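Local coordinates for protein nucleoside diphosphate kinase (Encephalitozoon cuniculi, PDB 3MPD) that probably transfers the gamma phosphate of ATP to nucleoside diphosphates by a ping-pong mechanism through a phosphohistidine intermediate, with magnesium as cofactor, at residues R7-M11 and E128-W134; R28-L34 and I87-I92. One frame throughout, in Å; residues are numbered along the deposited sequence.

Interaction 1. Residues R7-M11 and E128-W134; sequences RTFIM and EKEIKLW
Phe9 of the strand lies against Trp134 of the helix in an offset stack: the centroids of the phenyl ring and the five-membered indole ring are 4.5 Å apart and the planes differ by 15°. Phe9 CZ comes within 3.4 Å of Trp134 CG, so the rim of the phenyl ring overlies the pyrrole part of the indole. With CG anti to the backbone N (chi1 -180°), the Phe9 ring is carried out from the sheet onto the helix. Met11 takes the other half of the indole in a Met-aromatic contact, its SD over the face of the six-membered ring, 3.9 Å from the centroid. Phe9 CZ and Met11 SD lie over the same face of Trp134, while ND1 of His52 accepts a hydrogen bond from NE1, which would help hold the indole's rotation.

The partly exposed end is polar. Arg7 grips Glu128 side-on, NE reaching OE2 at 2.9 Å in a nearly straight bond (173°) and NH2 reaching OE1 at 2.7 Å. The guanidinium and carboxylate are almost coplanar, and Ile131 CD1 lies over one guanidinium face, toward its rim, 3.7 Å from Arg7 NE. A water adds a second link, donating to Arg7 O and Glu128 OE2. Between the two ends, Glu130 turns OE1 to Ser121 and His119, the latter being the phosphohistidine residue by similarity, consistent with a second-shell role.

The contact thus fastens helix 124-134 onto one face of the antiparallel sheet, where strand 7-12 runs between strands 74-80 and 118-120 and helix 46-52 packs beside Trp134.

Interaction 2. Residues R28-L34 and I87-I92; sequences RFEEKGL and IGRKLI
Leu91 sets a methyl group on the ring of Phe29, the central contact between two helices, 22-32 and 84-92, that pack against each other at a steep angle in the ferredoxin-like alpha+beta fold (beta-alpha-beta-beta-alpha-beta core) of the nucleoside diphosphate kinase family. The short segments cross at 128° with their axes 10.8 Å apart, and no direct hydrogen bond joins them. Leu91 CD1 stands 3.9 Å from the Phe29 ring centroid and 12° off the normal, which defines a CH-pi contact over the middle of the face. At the ring edge, Phe29 CZ meets Ile92 CG1 at 4.2 Å. At Gly88 the ring meets the backbone, Phe29 CE1 lying 4.0 Å from Gly88 CA.

A second apolar cluster forms round Ile87, whose CG2 touches Lys32 CG at 3.6 Å and Leu34 CD1 at 3.8 Å. The lysine contributes its aliphatic chain, and the bend at chi2 (57°) brings CE as well as CG up to the same methyl.

The end of the first helix sets the place of Leu34. Gly33 leaves the helix with positive phi in a Schellman motif; the bond from Leu34 N to Phe29 O closes the turn and helps direct Leu34 back toward Ile87. Further out, Trp79 of strand 74-80 meets the Phe29 ring, and Ile118 touches both Phe29 and Ile92. On the other side of the first helix, Glu30 accepts hydrogen bonds from Ile22 N and Ser23 N of the second subunit, tying this helix to the dimer contact.

Arg28 forms a salt bridge with Asp108 through NH2, whereas its NH1 donates to a water at 2.8 Å that in turn donates to Leu91 O.

How the interactions relate
Interactions 1 and 2 have centres about 16 Å apart and meet through Ile10, which points away from helix 128-134 while Phe9 and Met11 point toward it. Ile10 CD1 lies 3.6 Å from Phe29 CE1 and 4.2 Å from Ile92 CD1, so strand 7-11 is common ground for the two contacts. Both border the probable nucleotide site. In interaction 1, besides the link through Glu130, the Met11 side chain is about 6 Å, between nearest atoms, from that of Lys13; in interaction 2 the side chain of Ile92 is about 3 Å from that of Arg106, and segment 87-92 also carries Arg89. Lys13, Arg106 and Arg89 are ATP-binding residues by similarity.

Interaction 1. Residues R7-M11 and E128-W134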
# COMPACT_ATOMS: atom_id res chain seq x y z
N ARG A 7 -0.62 -2.70 17.53
CA ARG A 7 -0.40 -2.07 16.22
C ARG A 7 0.72 -1.03 16.18
O ARG A 7 1.11 -0.48 17.22
CB ARG A 7 -1.68 -1.47 15.69
CG ARG A 7 -2.53 -0.92 16.76
CD ARG A 7 -3.89 -0.56 16.24
NE ARG A 7 -4.23 0.73 16.81
CZ ARG A 7 -5.22 1.50 16.38
NH1 ARG A 7 -5.99 1.12 15.36
NH2 ARG A 7 -5.42 2.67 16.97
N THR A 8 1.24 -0.75 14.98
CA THR A 8 2.34 0.20 14.80
C THR A 8 2.16 1.02 13.54
O THR A 8 1.53 0.57 12.57
CB THR A 8 3.73 -0.52 14.83
OG1 THR A 8 4.78 0.45 14.93
CG2 THR A 8 3.95 -1.41 13.60
N PHE A 9 2.68 2.24 13.57
CA PHE A 9 2.56 3.15 12.45
C PHE A 9 3.85 3.13 11.66
O PHE A 9 4.92 3.36 12.20
CB PHE A 9 2.22 4.57 12.92
CG PHE A 9 2.08 5.55 11.80
CD1 PHE A 9 0.98 5.47 10.94
CD2 PHE A 9 3.05 6.51 11.57
CE1 PHE A 9 0.85 6.33 9.87
CE2 PHE A 9 2.92 7.41 10.51
CZ PHE A 9 1.82 7.31 9.64
N ILE A 10 3.73 2.84 10.37
CA ILE A 10 4.90 2.71 9.50
C ILE A 10 4.70 3.66 8.33
O ILE A 10 3.70 3.58 7.63
CB ILE A 10 5.03 1.29 8.93
CG1 ILE A 10 5.04 0.22 10.04
CG2 ILE A 10 6.28 1.17 8.01
CD1 ILE A 10 6.24 0.30 11.07
N MET A 11 5.68 4.53 8.09
CA MET A 11 5.53 5.50 7.02
C MET A 11 6.76 5.50 6.15
O MET A 11 7.89 5.72 6.63
CB MET A 11 5.27 6.89 7.63
CG MET A 11 5.15 8.02 6.62
SD MET A 11 4.69 9.58 7.44
CE MET A 11 5.96 9.76 8.70
N GLU A 128 -0.13 4.86 18.81
CA GLU A 128 -1.55 5.27 18.91
C GLU A 128 -1.75 6.75 18.54
O GLU A 128 -2.65 7.08 17.77
CB GLU A 128 -2.10 4.98 20.31
CG GLU A 128 -2.22 3.46 20.56
CD GLU A 128 -3.06 2.74 19.51
OE1 GLU A 128 -4.25 3.11 19.34
OE2 GLU A 128 -2.54 1.79 18.87
N LYS A 129 -0.89 7.61 19.06
CA LYS A 129 -0.87 9.03 18.69
C LYS A 129 -0.65 9.21 17.17
O LYS A 129 -1.36 10.00 16.56
CB LYS A 129 0.20 9.80 19.50
CG LYS A 129 0.53 11.20 18.95
CD LYS A 129 1.77 11.80 19.60
CE LYS A 129 2.49 12.72 18.63
NZ LYS A 129 3.29 13.75 19.32
N GLU A 130 0.33 8.51 16.60
CA GLU A 130 0.65 8.64 15.17
C GLU A 130 -0.50 8.11 14.29
O GLU A 130 -0.84 8.74 13.30
CB GLU A 130 1.98 7.94 14.82
CG GLU A 130 3.21 8.66 15.42
CD GLU A 130 4.47 7.77 15.48
OE1 GLU A 130 4.48 6.65 14.89
OE2 GLU A 130 5.47 8.21 16.11
N ILE A 131 -1.07 6.97 14.66
CA ILE A 131 -2.24 6.45 13.93
C ILE A 131 -3.40 7.46 13.88
O ILE A 131 -3.93 7.74 12.80
CB ILE A 131 -2.69 5.08 14.46
CG1 ILE A 131 -1.63 4.02 14.13
CG2 ILE A 131 -4.06 4.68 13.88
CD1 ILE A 131 -1.71 2.76 14.95
N LYS A 132 -3.76 8.04 15.04
CA LYS A 132 -4.84 9.04 15.10
C LYS A 132 -4.47 10.32 14.35
O LYS A 132 -5.33 10.97 13.77
CB LYS A 132 -5.23 9.37 16.55
CG LYS A 132 -5.77 8.19 17.36
CD LYS A 132 -6.02 8.58 18.83
CE LYS A 132 -5.66 7.43 19.78
NZ LYS A 132 -5.17 7.97 21.10
N LEU A 133 -3.20 10.67 14.37
CA LEU A 133 -2.72 11.87 13.68
C LEU A 133 -2.80 11.73 12.15
O LEU A 133 -3.33 12.61 11.47
CB LEU A 133 -1.28 12.17 14.11
CG LEU A 133 -0.65 13.45 13.61
CD1 LEU A 133 -1.45 14.72 14.05
CD2 LEU A 133 0.81 13.48 14.08
N TRP A 134 -2.31 10.61 11.62
CA TRP A 134 -2.18 10.43 10.18
C TRP A 134 -3.34 9.70 9.48
O TRP A 134 -3.60 9.95 8.31
CB TRP A 134 -0.90 9.63 9.86
CG TRP A 134 0.35 10.35 10.17
CD1 TRP A 134 1.08 10.29 11.33
CD2 TRP A 134 1.07 11.21 9.29
NE1 TRP A 134 2.20 11.06 11.22
CE2 TRP A 134 2.22 11.64 9.98
CE3 TRP A 134 0.85 11.66 7.99
CZ2 TRP A 134 3.16 12.49 9.41
CZ3 TRP A 134 1.77 12.51 7.41
CH2 TRP A 134 2.92 12.92 8.13
O HOH W 1 -0.47 0.11 19.23

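Interaction 2. Residues R28-L34 and I87-I92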
# COMPACT_ATOMS: atom_id res chain seq x y z
N ARG A 28 9.22 -6.87 3.66
CA ARG A 28 9.83 -7.18 4.97
C ARG A 28 8.74 -7.40 6.03
O ARG A 28 8.84 -8.31 6.84
CB ARG A 28 10.79 -6.10 5.47
CG ARG A 28 11.82 -5.57 4.45
CD ARG A 28 12.80 -6.66 4.09
NE ARG A 28 13.88 -6.18 3.20
CZ ARG A 28 15.07 -5.72 3.58
NH1 ARG A 28 15.38 -5.60 4.86
NH2 ARG A 28 15.97 -5.41 2.65
N PHE A 29 7.72 -6.55 6.00
CA PHE A 29 6.64 -6.61 6.99
C PHE A 29 5.69 -7.78 6.74
O PHE A 29 5.23 -8.46 7.69
CB PHE A 29 5.87 -5.28 7.01
CG PHE A 29 6.65 -4.18 7.64
CD1 PHE A 29 6.44 -3.87 8.97
CD2 PHE A 29 7.62 -3.48 6.92
CE1 PHE A 29 7.20 -2.88 9.59
CE2 PHE A 29 8.39 -2.47 7.55
CZ PHE A 29 8.17 -2.20 8.88
N GLU A 30 5.39 -8.01 5.48
CA GLU A 30 4.40 -9.02 5.09
C GLU A 30 5.02 -10.42 5.30
O GLU A 30 4.34 -11.34 5.73
CB GLU A 30 4.00 -8.77 3.61
CG GLU A 30 2.96 -9.73 3.05
CD GLU A 30 2.49 -9.37 1.63
OE1 GLU A 30 3.32 -9.01 0.74
OE2 GLU A 30 1.27 -9.55 1.38
N GLU A 31 6.33 -10.57 5.01
CA GLU A 31 7.01 -11.88 5.18
C GLU A 31 7.26 -12.20 6.64
O GLU A 31 7.37 -13.39 7.01
CB GLU A 31 8.33 -11.98 4.39
CG GLU A 31 8.11 -12.14 2.92
CD GLU A 31 9.40 -12.30 2.11
OE1 GLU A 31 10.52 -11.84 2.52
OE2 GLU A 31 9.27 -12.85 1.01
N LYS A 32 7.35 -11.16 7.47
CA LYS A 32 7.51 -11.34 8.91
C LYS A 32 6.21 -11.80 9.62
O LYS A 32 6.25 -12.29 10.75
CB LYS A 32 8.02 -10.05 9.56
CG LYS A 32 8.36 -10.14 11.08
CD LYS A 32 9.41 -11.23 11.43
CE LYS A 32 10.02 -10.94 12.81
NZ LYS A 32 11.04 -11.98 13.21
N GLY A 33 5.07 -11.63 8.95
CA GLY A 33 3.79 -12.14 9.45
C GLY A 33 2.81 -11.09 9.95
O GLY A 33 1.73 -11.43 10.43
N LEU A 34 3.20 -9.80 9.86
CA LEU A 34 2.34 -8.73 10.33
C LEU A 34 1.17 -8.54 9.38
O LEU A 34 1.22 -8.95 8.21
CB LEU A 34 3.13 -7.42 10.53
CG LEU A 34 4.13 -7.46 11.70
CD1 LEU A 34 5.04 -6.23 11.67
CD2 LEU A 34 3.38 -7.62 13.10
N ILE A 87 8.81 -5.44 16.72
CA ILE A 87 9.11 -6.15 15.45
C ILE A 87 9.43 -5.13 14.36
O ILE A 87 10.46 -5.22 13.69
CB ILE A 87 8.00 -7.15 15.01
CG1 ILE A 87 8.05 -8.44 15.86
CG2 ILE A 87 8.15 -7.47 13.48
CD1 ILE A 87 6.82 -9.41 15.64
N GLY A 88 8.58 -4.11 14.20
CA GLY A 88 8.87 -3.08 13.17
C GLY A 88 10.22 -2.37 13.37
O GLY A 88 10.97 -2.19 12.42
N ARG A 89 10.51 -1.95 14.60
CA ARG A 89 11.80 -1.29 14.90
C ARG A 89 12.98 -2.19 14.49
O ARG A 89 13.99 -1.71 13.95
CB ARG A 89 11.91 -0.99 16.37
CG ARG A 89 11.04 0.20 16.86
CD ARG A 89 11.00 0.27 18.40
NE ARG A 89 12.31 0.50 19.03
CZ ARG A 89 12.99 1.65 19.02
NH1 ARG A 89 12.52 2.72 18.36
NH2 ARG A 89 14.16 1.74 19.64
N LYS A 90 12.86 -3.49 14.77
CA LYS A 90 13.96 -4.42 14.43
C LYS A 90 14.12 -4.57 12.91
O LYS A 90 15.25 -4.65 12.40
CB LYS A 90 13.74 -5.79 15.05
CG LYS A 90 14.87 -6.78 14.75
CD LYS A 90 15.06 -7.71 15.91
CE LYS A 90 16.42 -8.41 15.79
NZ LYS A 90 16.60 -9.47 16.80
N LEU A 91 13.01 -4.65 12.19
CA LEU A 91 13.08 -4.75 10.72
C LEU A 91 13.69 -3.48 10.06
O LEU A 91 14.32 -3.56 8.97
CB LEU A 91 11.69 -4.94 10.15
CG LEU A 91 10.91 -6.23 10.45
CD1 LEU A 91 9.50 -6.07 9.81
CD2 LEU A 91 11.60 -7.46 9.90
N ILE A 92 13.45 -2.34 10.68
CA ILE A 92 13.86 -1.05 10.16
C ILE A 92 15.34 -0.78 10.42
O ILE A 92 16.05 -0.35 9.50
CB ILE A 92 12.95 0.08 10.71
CG1 ILE A 92 11.58 -0.00 10.01
CG2 ILE A 92 13.61 1.49 10.49
CD1 ILE A 92 10.43 0.82 10.76
O HOH W 2 13.77 -5.86 7.19